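Local coordinates for putative aspartate aminotransferase (Thermus thermophilus, PDB 1IUG), which probably acts as a pyridoxal-phosphate-dependent aminotransferase of class V, moving amino groups between amino acids such as aspartate and 2-oxo acids, at residues E251-L254 with A255-W259. Numbering follows the deposited sequence.
Sequences EEHL and ALKAW
A single water molecule is held by both His253 and Lys257, which stand one turn apart near the start of helix 250-270. It accepts a hydrogen bond from Lys257 NZ at 3.0 Å and lies in the plane of the imidazole, at its edge, 3.0 Å from His253 NE2. That nitrogen also makes a weak hydrogen bond to Leu165 O. With CG anti to the backbone N (chi1 173°), the His253 ring projects from the helix, and the Lys257 chain reaches back across one of its faces. Lys257 CG makes a CH-pi contact there, 4.3 Å from the ring centroid and displaced toward the rim. The last lysine torsion is eclipsed (0°), making the placement of NZ and the exact geometry of its water bond doubtful. The bond from Lys257 N to His253 O (3.1 Å) is one of four i to i+4 backbone bonds joining 251-254 to 255-259. The His253 side chain also touches Met188, and Leu254 touches Glu168, tying the helix to loops away from the annotated sites. Without the imidazole, as with an alanine here, Lys257 CG would probably lose the face it packs on and the water one partner. A lysine ammonium this close would probably disfavour a second positive charge on His253.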
ATOM      1  N   GLU A 251     -21.613  -4.403  19.539  1.00 39.69           N
ATOM      2  CA  GLU A 251     -21.682  -5.304  20.690  1.00 40.38           C
ATOM      3  C   GLU A 251     -22.069  -6.724  20.295  1.00 38.64           C
ATOM      4  O   GLU A 251     -21.522  -7.695  20.820  1.00 37.81           O
ATOM      5  CB  GLU A 251     -22.674  -4.769  21.724  1.00 44.23           C
ATOM      6  CG  GLU A 251     -22.213  -4.936  23.165  1.00 50.07           C
ATOM      7  CD  GLU A 251     -20.933  -4.167  23.465  1.00 54.23           C
ATOM      8  OE1 GLU A 251     -20.885  -2.945  23.188  1.00 55.35           O
ATOM      9  OE2 GLU A 251     -19.974  -4.785  23.981  1.00 56.29           O
ATOM     10  N   GLU A 252     -23.013  -6.836  19.367  1.00 36.95           N
ATOM     11  CA  GLU A 252     -23.463  -8.134  18.887  1.00 36.81           C
ATOM     12  C   GLU A 252     -22.363  -8.796  18.062  1.00 33.85           C
ATOM     13  O   GLU A 252     -22.154 -10.004  18.158  1.00 31.40           O
ATOM     14  CB  GLU A 252     -24.738  -7.993  18.048  1.00 41.05           C
ATOM     15  CG  GLU A 252     -25.949  -7.470  18.817  1.00 48.53           C
ATOM     16  CD  GLU A 252     -26.094  -5.948  18.778  1.00 52.54           C
ATOM     17  OE1 GLU A 252     -25.137  -5.221  19.128  1.00 53.82           O
ATOM     18  OE2 GLU A 252     -27.189  -5.476  18.402  1.00 56.57           O
ATOM     19  N   HIS A 253     -21.659  -7.992  17.263  1.00 31.90           N
ATOM     20  CA  HIS A 253     -20.572  -8.491  16.421  1.00 28.40           C
ATOM     21  C   HIS A 253     -19.438  -9.031  17.282  1.00 26.17           C
ATOM     22  O   HIS A 253     -18.873 -10.090  16.997  1.00 24.84           O
ATOM     23  CB  HIS A 253     -20.046  -7.380  15.501  1.00 28.62           C
ATOM     24  CG  HIS A 253     -18.827  -7.768  14.721  1.00 29.14           C
ATOM     25  ND1 HIS A 253     -18.885  -8.545  13.582  1.00 29.19           N
ATOM     26  CD2 HIS A 253     -17.515  -7.500  14.925  1.00 29.25           C
ATOM     27  CE1 HIS A 253     -17.663  -8.738  13.121  1.00 29.23           C
ATOM     28  NE2 HIS A 253     -16.813  -8.115  13.917  1.00 29.66           N
ATOM     29  N   LEU A 254     -19.111  -8.293  18.338  1.00 25.75           N
ATOM     30  CA  LEU A 254     -18.047  -8.691  19.252  1.00 26.51           C
ATOM     31  C   LEU A 254     -18.403  -9.977  20.001  1.00 25.08           C
ATOM     32  O   LEU A 254     -17.567 -10.874  20.127  1.00 26.58           O
ATOM     33  CB  LEU A 254     -17.724  -7.557  20.231  1.00 24.18           C
ATOM     34  CG  LEU A 254     -17.201  -6.273  19.578  1.00 27.15           C
ATOM     35  CD1 LEU A 254     -16.880  -5.227  20.644  1.00 26.25           C
ATOM     36  CD2 LEU A 254     -15.967  -6.579  18.728  1.00 25.27           C
ATOM     37  N   ALA A 255     -19.651 -10.079  20.454  1.00 24.80           N
ATOM     38  CA  ALA A 255     -20.114 -11.261  21.177  1.00 25.29           C
ATOM     39  C   ALA A 255     -20.082 -12.491  20.267  1.00 25.52           C
ATOM     40  O   ALA A 255     -19.748 -13.588  20.709  1.00 27.71           O
ATOM     41  CB  ALA A 255     -21.524 -11.038  21.735  1.00 22.47           C
ATOM     42  N   LEU A 256     -20.431 -12.306  18.998  1.00 25.21           N
ATOM     43  CA  LEU A 256     -20.410 -13.410  18.043  1.00 26.37           C
ATOM     44  C   LEU A 256     -18.977 -13.901  17.844  1.00 25.64           C
ATOM     45  O   LEU A 256     -18.709 -15.099  17.913  1.00 24.45           O
ATOM     46  CB  LEU A 256     -20.988 -12.978  16.693  1.00 27.38           C
ATOM     47  CG  LEU A 256     -20.922 -14.044  15.590  1.00 29.31           C
ATOM     48  CD1 LEU A 256     -21.839 -15.211  15.946  1.00 28.41           C
ATOM     49  CD2 LEU A 256     -21.320 -13.442  14.247  1.00 29.16           C
ATOM     50  N   LYS A 257     -18.054 -12.970  17.615  1.00 25.59           N
ATOM     51  CA  LYS A 257     -16.664 -13.338  17.404  1.00 26.59           C
ATOM     52  C   LYS A 257     -16.052 -14.046  18.620  1.00 26.33           C
ATOM     53  O   LYS A 257     -15.301 -15.015  18.465  1.00 23.00           O
ATOM     54  CB  LYS A 257     -15.854 -12.123  16.932  1.00 28.68           C
ATOM     55  CG  LYS A 257     -16.163 -11.779  15.461  1.00 33.90           C
ATOM     56  CD  LYS A 257     -15.802 -12.994  14.590  1.00 39.37           C
ATOM     57  CE  LYS A 257     -16.064 -12.836  13.107  1.00 38.33           C
ATOM     58  NZ  LYS A 257     -16.636 -11.522  12.726  1.00 50.28           N
ATOM     59  N   ALA A 258     -16.448 -13.619  19.818  1.00 25.29           N
ATOM     60  CA  ALA A 258     -15.963 -14.233  21.053  1.00 27.16           C
ATOM     61  C   ALA A 258     -16.531 -15.644  21.188  1.00 27.22           C
ATOM     62  O   ALA A 258     -15.828 -16.572  21.603  1.00 27.71           O
ATOM     63  CB  ALA A 258     -16.358 -13.391  22.263  1.00 26.27           C
ATOM     64  N   TRP A 259     -17.802 -15.800  20.825  1.00 27.06           N
ATOM     65  CA  TRP A 259     -18.468 -17.096  20.891  1.00 27.68           C
ATOM     66  C   TRP A 259     -17.878 -18.078  19.873  1.00 26.24           C
ATOM     67  O   TRP A 259     -17.653 -19.246  20.187  1.00 26.14           O
ATOM     68  CB  TRP A 259     -19.975 -16.928  20.665  1.00 30.00           C
ATOM     69  CG  TRP A 259     -20.718 -18.227  20.618  1.00 33.86           C
ATOM     70  CD1 TRP A 259     -21.221 -18.920  21.680  1.00 34.35           C
ATOM     71  CD2 TRP A 259     -21.008 -19.013  19.451  1.00 36.09           C
ATOM     72  NE1 TRP A 259     -21.799 -20.091  21.249  1.00 37.76           N
ATOM     73  CE2 TRP A 259     -21.681 -20.174  19.887  1.00 36.48           C
ATOM     74  CE3 TRP A 259     -20.756 -18.848  18.082  1.00 35.56           C
ATOM     75  CZ2 TRP A 259     -22.108 -21.171  19.001  1.00 37.12           C
ATOM     76  CZ3 TRP A 259     -21.178 -19.838  17.201  1.00 37.51           C
ATOM     77  CH2 TRP A 259     -21.847 -20.986  17.666  1.00 37.03           C
TER
HETATM   78  O   HOH W   1     -14.523  -9.382  12.529  1.00 29.37           O